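Local structure of cupin type-2 domain-containing protein (Klebsiella pneumoniae subsp. pneumoniae MGH 78578, 3H8U) at residues 65-70 with 106-111. The protein is of unknown function but belongs to the cupin family and probably binds a metal ion in its double-stranded beta-helix domain. Numbering follows the deposited sequence.
Sequences TVISGE and PFIFVS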
loop_
_atom_site.group_PDB
_atom_site.type_symbol
_atom_site.label_atom_id
_atom_site.label_comp_id
_atom_site.label_asym_id
_atom_site.label_seq_id
_atom_site.Cartn_x
_atom_site.Cartn_y
_atom_site.Cartn_z
ATOM N N THR A 65 4.509 0.536 1.905
ATOM C CA THR A 65 4.953 0.538 0.514
ATOM C C THR A 65 5.761 1.817 0.271
ATOM O O THR A 65 5.260 2.925 0.409
ATOM C CB THR A 65 3.747 0.409 -0.468
ATOM O OG1 THR A 65 3.145 -0.878 -0.326
ATOM C CG2 THR A 65 4.225 0.574 -1.889
ATOM N N VAL A 66 7.028 1.654 -0.098
ATOM C CA VAL A 66 7.919 2.781 -0.204
ATOM C C VAL A 66 7.798 3.464 -1.585
ATOM O O VAL A 66 8.024 2.832 -2.645
ATOM C CB VAL A 66 9.388 2.377 0.117
ATOM C CG1 VAL A 66 10.242 3.610 0.095
ATOM C CG2 VAL A 66 9.489 1.687 1.504
ATOM N N ILE A 67 7.426 4.743 -1.548
ATOM C CA ILE A 67 7.266 5.616 -2.732
ATOM C C ILE A 67 8.581 6.245 -3.171
ATOM O O ILE A 67 8.894 6.317 -4.364
ATOM C CB ILE A 67 6.261 6.796 -2.430
ATOM C CG1 ILE A 67 4.888 6.267 -1.962
ATOM C CG2 ILE A 67 6.066 7.671 -3.622
ATOM C CD1 ILE A 67 4.286 5.274 -2.938
ATOM N N SER A 68 9.355 6.721 -2.201
ATOM C CA SER A 68 10.533 7.488 -2.467
ATOM C C SER A 68 11.587 7.223 -1.419
ATOM O O SER A 68 11.257 7.029 -0.247
ATOM C CB SER A 68 10.113 8.974 -2.514
ATOM O OG SER A 68 11.159 9.825 -2.177
ATOM N N GLY A 69 12.848 7.160 -1.849
ATOM C CA GLY A 69 13.985 7.224 -0.927
ATOM C C GLY A 69 14.403 5.897 -0.343
ATOM O O GLY A 69 13.940 4.835 -0.763
ATOM N N GLU A 70 15.294 5.984 0.639
ATOM C CA GLU A 70 15.913 4.831 1.258
ATOM C C GLU A 70 15.879 5.015 2.792
ATOM O O GLU A 70 15.967 6.152 3.283
ATOM C CB GLU A 70 17.352 4.707 0.769
ATOM C CG GLU A 70 17.513 4.347 -0.722
ATOM C CD GLU A 70 18.936 3.968 -1.108
ATOM O OE1 GLU A 70 19.737 3.571 -0.234
ATOM O OE2 GLU A 70 19.250 4.043 -2.308
ATOM N N PRO A 106 14.113 12.431 0.264
ATOM C CA PRO A 106 13.035 12.215 1.219
ATOM C C PRO A 106 12.605 10.750 1.218
ATOM O O PRO A 106 12.548 10.093 0.151
ATOM C CB PRO A 106 11.892 13.107 0.711
ATOM C CG PRO A 106 12.311 13.501 -0.699
ATOM C CD PRO A 106 13.794 13.502 -0.696
ATOM N N PHE A 107 12.264 10.246 2.396
ATOM C CA PHE A 107 11.765 8.878 2.507
ATOM C C PHE A 107 10.251 8.955 2.675
ATOM O O PHE A 107 9.771 9.532 3.650
ATOM C CB PHE A 107 12.446 8.202 3.696
ATOM C CG PHE A 107 11.897 6.844 4.046
ATOM C CD1 PHE A 107 11.888 5.819 3.111
ATOM C CD2 PHE A 107 11.450 6.569 5.332
ATOM C CE1 PHE A 107 11.409 4.535 3.444
ATOM C CE2 PHE A 107 10.979 5.264 5.668
ATOM C CZ PHE A 107 10.950 4.269 4.705
ATOM N N ILE A 108 9.508 8.447 1.681
ATOM C CA ILE A 108 8.060 8.554 1.693
ATOM C C ILE A 108 7.449 7.176 1.475
ATOM O O ILE A 108 7.804 6.461 0.527
ATOM C CB ILE A 108 7.569 9.577 0.610
ATOM C CG1 ILE A 108 8.143 10.965 0.866
ATOM C CG2 ILE A 108 6.041 9.649 0.575
ATOM C CD1 ILE A 108 7.911 11.961 -0.238
ATOM N N PHE A 109 6.512 6.819 2.342
ATOM C CA PHE A 109 5.837 5.537 2.234
ATOM C C PHE A 109 4.387 5.626 2.656
ATOM O O PHE A 109 3.975 6.557 3.335
ATOM C CB PHE A 109 6.564 4.425 3.014
ATOM C CG PHE A 109 6.583 4.614 4.480
ATOM C CD1 PHE A 109 7.537 5.441 5.071
ATOM C CD2 PHE A 109 5.677 3.964 5.291
ATOM C CE1 PHE A 109 7.585 5.608 6.434
ATOM C CE2 PHE A 109 5.704 4.140 6.674
ATOM C CZ PHE A 109 6.685 4.948 7.244
ATOM N N VAL A 110 3.645 4.640 2.180
ATOM C CA VAL A 110 2.253 4.478 2.489
ATOM C C VAL A 110 2.194 3.300 3.445
ATOM O O VAL A 110 2.595 2.188 3.104
ATOM C CB VAL A 110 1.434 4.181 1.236
ATOM C CG1 VAL A 110 -0.054 3.822 1.633
ATOM C CG2 VAL A 110 1.501 5.362 0.273
ATOM N N SER A 111 1.650 3.568 4.624
ATOM C CA SER A 111 1.378 2.562 5.636
ATOM C C SER A 111 -0.100 2.143 5.655
ATOM O O SER A 111 -0.988 3.009 5.751
ATOM C CB SER A 111 1.732 3.124 7.016
ATOM O OG SER A 111 1.155 2.349 8.046
HETATM O O HOH W 1 1.243 -0.333 1.874
#
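With chi1 at 153°, Ser68 turns OG away from its backbone N and lays it against the carbonyl of Pro106. It donates a hydrogen bond there, OG to Pro106 O 2.7 Å, from a position tilted away from the carbonyl plane. Phe107 has CG trans to the main-chain N (chi1 172°), and its CE1 meets Val66 CG1 at 3.7 Å. These two side chains cross at about a right angle. The Phe107 side chain also touches Leu83, Ala99 and Asn101, on strands 80-84 and 97-101 of the second sheet. The strands are antiparallel neighbours in one sheet of the cupin double-stranded beta-helix, and a classic beta bulge interrupts their register. Ile67 and Ser68 both face Ile108. Ile108 O accepts from Ile67 N at 2.7 Å and from Ser68 N at 3.1 Å, the latter in the carbonyl plane on a lone pair. Ile108 N returns a bond to Ser68 O within the bulge. Beyond it, Val66 and Phe109 form a non-hydrogen-bonded pair, and Thr65 and Val110 exchange two backbone bonds. The bulge turns Ile67 toward the partner strand, where CG1 lies 4.2 Å from Val110 CG2. Thr65 and Val110 pack against the second subunit. A water lies within hydrogen-bonding distance of both Thr65 OG1 and Val110 O.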